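Local coordinates for PTS system, cellobiose-specific IIA component (Bacillus anthracis, PDB 3K1S), which probably carries the phosphoryl group in cellobiose uptake, as the trimeric IIA component of a phosphotransferase system, at residues 12-23 and 77-88. Residues are numbered along the deposited sequence; the frame is centred on the assembly and turned at random.
With MG (magnesium ion), chain M.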
ATOM      1  N   PRO A  12      18.132  -5.573  -0.267  1.00 25.28           N
ATOM      2  CA  PRO A  12      17.065  -4.938  -1.035  1.00 23.74           C
ATOM      3  C   PRO A  12      16.641  -5.744  -2.265  1.00 22.49           C
ATOM      4  O   PRO A  12      15.438  -5.913  -2.494  1.00 22.14           O
ATOM      5  CB  PRO A  12      17.678  -3.594  -1.424  1.00 24.14           C
ATOM      6  CG  PRO A  12      18.585  -3.290  -0.279  1.00 25.36           C
ATOM      7  CD  PRO A  12      19.192  -4.614   0.093  1.00 22.72           C
ATOM      8  N   PHE A  13      17.609  -6.250  -3.032  1.00 22.18           N
ATOM      9  CA  PHE A  13      17.316  -7.066  -4.225  1.00 21.59           C
ATOM     10  C   PHE A  13      16.510  -8.332  -3.911  1.00 22.80           C
ATOM     11  O   PHE A  13      15.600  -8.698  -4.663  1.00 21.85           O
ATOM     12  CB  PHE A  13      18.602  -7.445  -4.967  1.00 20.26           C
ATOM     13  CG  PHE A  13      19.304  -6.280  -5.616  1.00 27.26           C
ATOM     14  CD1 PHE A  13      18.841  -5.749  -6.820  1.00 27.75           C
ATOM     15  CD2 PHE A  13      20.441  -5.722  -5.031  1.00 32.73           C
ATOM     16  CE1 PHE A  13      19.491  -4.683  -7.427  1.00 20.09           C
ATOM     17  CE2 PHE A  13      21.100  -4.643  -5.630  1.00 27.01           C
ATOM     18  CZ  PHE A  13      20.628  -4.131  -6.834  1.00 28.64           C
ATOM     19  N   GLN A  14      16.857  -8.998  -2.808  1.00 21.60           N
ATOM     20  CA  GLN A  14      16.180 -10.219  -2.379  1.00 24.11           C
ATOM     21  C   GLN A  14      14.752  -9.925  -1.936  1.00 24.72           C
ATOM     22  O   GLN A  14      13.834 -10.692  -2.229  1.00 24.79           O
ATOM     23  CB  GLN A  14      16.940 -10.896  -1.225  1.00 24.41           C
ATOM     24  CG  GLN A  14      18.359 -11.366  -1.569  1.00 27.58           C
ATOM     25  CD  GLN A  14      18.393 -12.706  -2.286  1.00 38.28           C
ATOM     26  OE1 GLN A  14      17.651 -12.934  -3.248  1.00 37.55           O
ATOM     27  NE2 GLN A  14      19.266 -13.601  -1.822  1.00 29.38           N
ATOM     28  N   LEU A  15      14.575  -8.822  -1.215  1.00 26.54           N
ATOM     29  CA  LEU A  15      13.247  -8.397  -0.778  1.00 26.10           C
ATOM     30  C   LEU A  15      12.348  -8.069  -1.966  1.00 22.73           C
ATOM     31  O   LEU A  15      11.165  -8.385  -1.956  1.00 26.18           O
ATOM     32  CB  LEU A  15      13.336  -7.184   0.152  1.00 24.53           C
ATOM     33  CG  LEU A  15      13.773  -7.402   1.600  1.00 24.60           C
ATOM     34  CD1 LEU A  15      13.967  -6.056   2.275  1.00 28.53           C
ATOM     35  CD2 LEU A  15      12.778  -8.248   2.378  1.00 27.28           C
ATOM     36  N   ILE A  16      12.920  -7.431  -2.979  1.00 22.76           N
ATOM     37  CA  ILE A  16      12.173  -7.012  -4.166  1.00 20.07           C
ATOM     38  C   ILE A  16      11.788  -8.238  -4.996  1.00 20.48           C
ATOM     39  O   ILE A  16      10.644  -8.359  -5.452  1.00 20.91           O
ATOM     40  CB  ILE A  16      12.958  -5.939  -4.985  1.00 21.29           C
ATOM     41  CG1 ILE A  16      13.100  -4.649  -4.154  1.00 21.17           C
ATOM     42  CG2 ILE A  16      12.271  -5.637  -6.330  1.00 18.75           C
ATOM     43  CD1 ILE A  16      14.066  -3.602  -4.723  1.00 18.37           C
ATOM     44  N   LEU A  17      12.726  -9.169  -5.152  1.00 19.11           N
ATOM     45  CA  LEU A  17      12.455 -10.413  -5.870  1.00 19.42           C
ATOM     46  C   LEU A  17      11.255 -11.166  -5.280  1.00 20.62           C
ATOM     47  O   LEU A  17      10.279 -11.442  -5.987  1.00 19.35           O
ATOM     48  CB  LEU A  17      13.697 -11.314  -5.887  1.00 20.49           C
ATOM     49  CG  LEU A  17      13.614 -12.664  -6.610  1.00 21.41           C
ATOM     50  CD1 LEU A  17      13.369 -12.474  -8.097  1.00 24.77           C
ATOM     51  CD2 LEU A  17      14.891 -13.458  -6.383  1.00 28.17           C
ATOM     52  N   ASN A  18      11.342 -11.482  -3.989  1.00 19.03           N
ATOM     53  CA  ASN A  18      10.339 -12.286  -3.289  1.00 22.03           C
ATOM     54  C   ASN A  18       9.005 -11.561  -3.111  1.00 22.26           C
ATOM     55  O   ASN A  18       7.948 -12.119  -3.411  1.00 25.12           O
ATOM     56  CB  ASN A  18      10.890 -12.768  -1.936  1.00 20.41           C
ATOM     57  CG  ASN A  18      12.027 -13.766  -2.095  1.00 23.42           C
ATOM     58  OD1 ASN A  18      11.798 -14.962  -2.302  1.00 20.95           O
ATOM     59  ND2 ASN A  18      13.264 -13.277  -1.996  1.00 21.56           N
ATOM     60  N   SER A  19       9.062 -10.322  -2.623  1.00 20.56           N
ATOM     61  CA  SER A  19       7.878  -9.458  -2.528  1.00 22.01           C
ATOM     62  C   SER A  19       7.195  -9.261  -3.881  1.00 20.13           C
ATOM     63  O   SER A  19       5.968  -9.291  -3.967  1.00 23.80           O
ATOM     64  CB  SER A  19       8.248  -8.090  -1.948  1.00 20.02           C
ATOM     65  OG  SER A  19       8.772  -8.215  -0.639  1.00 27.21           O
ATOM     66  N   GLY A  20       7.990  -9.047  -4.926  1.00 20.49           N
ATOM     67  CA  GLY A  20       7.469  -8.878  -6.280  1.00 18.69           C
ATOM     68  C   GLY A  20       6.726 -10.118  -6.733  1.00 18.94           C
ATOM     69  O   GLY A  20       5.622 -10.028  -7.275  1.00 22.09           O
ATOM     70  N   ASN A  21       7.328 -11.282  -6.506  1.00 19.12           N
ATOM     71  CA  ASN A  21       6.680 -12.561  -6.798  1.00 18.33           C
ATOM     72  C   ASN A  21       5.423 -12.789  -5.952  1.00 18.89           C
ATOM     73  O   ASN A  21       4.438 -13.353  -6.434  1.00 19.98           O
ATOM     74  CB  ASN A  21       7.666 -13.719  -6.641  1.00 21.26           C
ATOM     75  CG  ASN A  21       8.750 -13.723  -7.717  1.00 18.60           C
ATOM     76  OD1 ASN A  21       8.613 -13.079  -8.759  1.00 23.76           O
ATOM     77  ND2 ASN A  21       9.824 -14.463  -7.470  1.00 18.82           N
ATOM     78  N   ALA A  22       5.448 -12.331  -4.701  1.00 18.34           N
ATOM     79  CA  ALA A  22       4.253 -12.367  -3.852  1.00 20.24           C
ATOM     80  C   ALA A  22       3.129 -11.540  -4.473  1.00 21.84           C
ATOM     81  O   ALA A  22       2.018 -12.036  -4.646  1.00 23.82           O
ATOM     82  CB  ALA A  22       4.564 -11.880  -2.443  1.00 18.72           C
ATOM     83  N   ARG A  23       3.425 -10.299  -4.858  1.00 21.99           N
ATOM     84  CA  ARG A  23       2.445  -9.451  -5.463  0.50 21.85           C
ATOM     85  C   ARG A  23       1.933 -10.061  -6.771  1.00 20.75           C
ATOM     86  O   ARG A  23       0.760 -10.092  -7.006  1.00 23.93           O
ATOM     87  CB  ARG A  23       3.039  -8.072  -5.720  0.50 21.36           C
ATOM     88  CG  ARG A  23       2.071  -7.082  -6.229  0.50 25.28           C
ATOM     89  CD  ARG A  23       2.728  -5.936  -6.965  0.50 26.57           C
ATOM     90  NE  ARG A  23       1.774  -5.357  -7.892  0.50 32.14           N
ATOM     91  CZ  ARG A  23       1.677  -5.684  -9.176  0.50 37.76           C
ATOM     92  NH1 ARG A  23       2.511  -6.563  -9.705  0.50 37.26           N
ATOM     93  NH2 ARG A  23       0.750  -5.130  -9.935  0.50 35.94           N
ATOM     94  N   LEU A  77      17.078   2.284  -2.736  1.00 20.64           N
ATOM     95  CA  LEU A  77      16.704   0.898  -3.050  1.00 21.54           C
ATOM     96  C   LEU A  77      16.164   0.153  -1.825  1.00 19.77           C
ATOM     97  O   LEU A  77      15.160  -0.539  -1.923  1.00 21.22           O
ATOM     98  CB  LEU A  77      17.847   0.111  -3.727  1.00 20.19           C
ATOM     99  CG  LEU A  77      17.403  -1.178  -4.453  1.00 22.22           C
ATOM    100  CD1 LEU A  77      16.478  -0.872  -5.629  1.00 21.54           C
ATOM    101  CD2 LEU A  77      18.584  -2.036  -4.915  1.00 19.97           C
ATOM    102  N   LEU A  78      16.820   0.316  -0.678  1.00 20.16           N
ATOM    103  CA  LEU A  78      16.344  -0.290   0.567  1.00 22.41           C
ATOM    104  C   LEU A  78      14.945   0.207   0.946  1.00 20.82           C
ATOM    105  O   LEU A  78      14.098  -0.584   1.354  1.00 21.23           O
ATOM    106  CB  LEU A  78      17.333  -0.055   1.710  1.00 22.77           C
ATOM    107  CG  LEU A  78      16.953  -0.526   3.121  1.00 27.81           C
ATOM    108  CD1 LEU A  78      16.699  -2.022   3.175  1.00 24.82           C
ATOM    109  CD2 LEU A  78      18.041  -0.135   4.108  1.00 30.33           C
ATOM    110  N   ILE A  79      14.713   1.509   0.799  1.00 21.45           N
ATOM    111  CA  ILE A  79      13.406   2.098   1.095  1.00 20.47           C
ATOM    112  C   ILE A  79      12.370   1.528   0.143  1.00 20.30           C
ATOM    113  O   ILE A  79      11.275   1.134   0.561  1.00 23.65           O
ATOM    114  CB  ILE A  79      13.422   3.641   0.981  1.00 21.51           C
ATOM    115  CG1 ILE A  79      14.370   4.243   2.020  1.00 21.30           C
ATOM    116  CG2 ILE A  79      11.997   4.197   1.134  1.00 20.69           C
ATOM    117  CD1 ILE A  79      14.761   5.685   1.755  1.00 25.50           C
ATOM    118  N   HIS A  80      12.737   1.475  -1.134  1.00 20.36           N
ATOM    119  CA  HIS A  80      11.900   0.889  -2.180  1.00 20.46           C
ATOM    120  C   HIS A  80      11.598  -0.582  -1.880  1.00 21.61           C
ATOM    121  O   HIS A  80      10.456  -1.028  -2.012  1.00 21.65           O
ATOM    122  CB  HIS A  80      12.611   1.033  -3.525  1.00 19.81           C
ATOM    123  CG  HIS A  80      11.742   0.769  -4.714  1.00 21.67           C
ATOM    124  ND1 HIS A  80      10.591   1.485  -4.974  1.00 22.30           N
ATOM    125  CD2 HIS A  80      11.882  -0.101  -5.741  1.00 18.75           C
ATOM    126  CE1 HIS A  80      10.051   1.056  -6.099  1.00 19.00           C
ATOM    127  NE2 HIS A  80      10.816   0.095  -6.587  1.00 21.16           N
ATOM    128  N   ALA A  81      12.628  -1.326  -1.472  1.00 21.81           N
ATOM    129  CA  ALA A  81      12.486  -2.733  -1.101  1.00 22.41           C
ATOM    130  C   ALA A  81      11.498  -2.900   0.048  1.00 23.83           C
ATOM    131  O   ALA A  81      10.650  -3.789   0.024  1.00 23.10           O
ATOM    132  CB  ALA A  81      13.837  -3.321  -0.723  1.00 23.62           C
ATOM    133  N   GLN A  82      11.602  -2.039   1.054  1.00 25.05           N
ATOM    134  CA  GLN A  82      10.664  -2.072   2.171  1.00 24.66           C
ATOM    135  C   GLN A  82       9.243  -1.778   1.692  1.00 24.79           C
ATOM    136  O   GLN A  82       8.289  -2.418   2.138  1.00 24.85           O
ATOM    137  CB  GLN A  82      11.088  -1.082   3.256  1.00 25.84           C
ATOM    138  CG  GLN A  82      12.345  -1.495   4.006  1.00 25.80           C
ATOM    139  CD  GLN A  82      12.106  -2.683   4.915  1.00 34.59           C
ATOM    140  OE1 GLN A  82      11.228  -2.653   5.777  1.00 30.15           O
ATOM    141  NE2 GLN A  82      12.890  -3.741   4.726  1.00 36.31           N
ATOM    142  N   ASP A  83       9.114  -0.814   0.780  1.00 23.94           N
ATOM    143  CA  ASP A  83       7.824  -0.449   0.200  1.00 23.91           C
ATOM    144  C   ASP A  83       7.206  -1.651  -0.511  1.00 24.56           C
ATOM    145  O   ASP A  83       6.026  -1.966  -0.315  1.00 23.30           O
ATOM    146  CB  ASP A  83       7.974   0.726  -0.779  1.00 23.09           C
ATOM    147  CG  ASP A  83       8.083   2.078  -0.082  1.00 23.77           C
ATOM    148  OD1 ASP A  83       7.514   2.256   1.019  1.00 27.58           O
ATOM    149  OD2 ASP A  83       8.722   2.989  -0.657  1.00 23.19           O
ATOM    150  N   HIS A  84       8.012  -2.331  -1.322  1.00 23.90           N
ATOM    151  CA  HIS A  84       7.549  -3.521  -2.043  1.00 23.83           C
ATOM    152  C   HIS A  84       7.073  -4.636  -1.117  1.00 22.16           C
ATOM    153  O   HIS A  84       6.049  -5.260  -1.388  1.00 24.51           O
ATOM    154  CB  HIS A  84       8.610  -4.039  -3.020  1.00 19.51           C
ATOM    155  CG  HIS A  84       8.624  -3.315  -4.326  1.00 27.78           C
ATOM    156  ND1 HIS A  84       7.537  -3.288  -5.174  1.00 31.32           N
ATOM    157  CD2 HIS A  84       9.591  -2.583  -4.931  1.00 34.26           C
ATOM    158  CE1 HIS A  84       7.831  -2.572  -6.244  1.00 34.49           C
ATOM    159  NE2 HIS A  84       9.071  -2.131  -6.121  1.00 36.60           N
ATOM    160  N   LEU A  85       7.801  -4.882  -0.026  1.00 24.76           N
ATOM    161  CA  LEU A  85       7.426  -5.937   0.920  1.00 22.93           C
ATOM    162  C   LEU A  85       6.079  -5.635   1.554  1.00 22.94           C
ATOM    163  O   LEU A  85       5.175  -6.472   1.533  1.00 22.53           O
ATOM    164  CB  LEU A  85       8.488  -6.126   2.005  1.00 26.51           C
ATOM    165  CG  LEU A  85       8.130  -7.082   3.159  1.00 28.53           C
ATOM    166  CD1 LEU A  85       7.954  -8.509   2.663  1.00 32.93           C
ATOM    167  CD2 LEU A  85       9.174  -7.032   4.251  1.00 29.41           C
HETATM  168  N   MSE A  86       5.954  -4.433   2.114  1.00 20.58           N
HETATM  169  CA  MSE A  86       4.702  -3.983   2.714  1.00 23.57           C
HETATM  170  C   MSE A  86       3.558  -3.888   1.696  1.00 23.18           C
HETATM  171  O   MSE A  86       2.406  -4.172   2.033  1.00 23.67           O
HETATM  172  CB  MSE A  86       4.895  -2.652   3.460  1.00 23.81           C
HETATM  173  CG  MSE A  86       5.744  -2.794   4.721  1.00 31.99           C
HETATM  174 SE   MSE A  86       4.933  -3.987   6.065  1.00 48.30          SE
HETATM  175  CE  MSE A  86       3.633  -2.731   6.820  1.00 30.09           C
ATOM    176  N   ASN A  87       3.881  -3.504   0.462  1.00 22.37           N
ATOM    177  CA  ASN A  87       2.901  -3.480  -0.627  1.00 23.22           C
ATOM    178  C   ASN A  87       2.356  -4.864  -0.992  1.00 23.98           C
ATOM    179  O   ASN A  87       1.152  -5.028  -1.202  1.00 25.55           O
ATOM    180  CB  ASN A  87       3.477  -2.815  -1.884  1.00 22.19           C
ATOM    181  CG  ASN A  87       2.416  -2.575  -2.940  1.00 20.02           C
ATOM    182  OD1 ASN A  87       1.404  -1.933  -2.672  1.00 26.90           O
ATOM    183  ND2 ASN A  87       2.630  -3.110  -4.136  1.00 20.60           N
ATOM    184  N   ALA A  88       3.250  -5.846  -1.077  1.00 24.18           N
ATOM    185  CA  ALA A  88       2.872  -7.234  -1.362  1.00 22.01           C
ATOM    186  C   ALA A  88       1.896  -7.764  -0.317  1.00 22.84           C
ATOM    187  O   ALA A  88       0.907  -8.418  -0.646  1.00 25.12           O
ATOM    188  CB  ALA A  88       4.118  -8.116  -1.429  1.00 21.21           C
TER
HETATM  189 MG    MG M 107       8.058   3.102   2.833  1.00 22.40          MG
HETATM  190  O   HOH W   1       0.504  -3.509  -6.648  0.50 19.53           O
HETATM  191  O   HOH W   2       9.498   1.983   2.829  1.00 19.98           O
HETATM  192  O   HOH W   3       9.032   4.586   1.596  1.00 26.19           O
HETATM  193  O   HOH W   4       8.243   4.055   4.699  1.00 21.24           O
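Leu77 lays its CD2 methyl over one face of the Phe13 ring, 3.7 Å from the ring centroid and 19° off the normal, a CH-pi contact displaced toward the CZ rim. With its CG anti to the backbone N (chi1 -163°), Leu77 also sets CD1 against Ile16 CD1. The His80 ring has His84 CD2 over one face, and Ile16 CD1 approaches obliquely. In one of two Arg23 conformers, a water at the guanidinium edge accepts from NE at 2.6 Å and, weakly, from Asn87 ND2; the Asn87 amide, nearly parallel to the guanidinium, bonds Thr90 of the second subunit through OD1. Ile16 is a knob in the hole formed by Leu77, His80, Ala81 and His84, with CG1 3.7 Å from Ala81 CA; IIA proteins of this family are phosphorylated on a histidine. Small residues bring the backbones together: Ala81 CB meets Pro12 O, and Ala88 CB lies 3.4 Å from Ser19 O. Ser19 OG, 3.1 Å from Leu85 CA, donates to Leu15 O, satisfying this buried hydroxyl within its own helix. The axes of 12-23 and 77-88, from helices 10-34 and 76-108 of the three-helix bundle, approach to 8.4 Å, running the same way at 25°. Helix 38-67 packs against both, touching Asn18 and Leu85, and its Gln59 bonds Gln82. Beyond helix 76-108, Glu93 of the second subunit forms a salt bridge with that Arg23 conformer, and Asp83 from all three chains binds a magnesium ion.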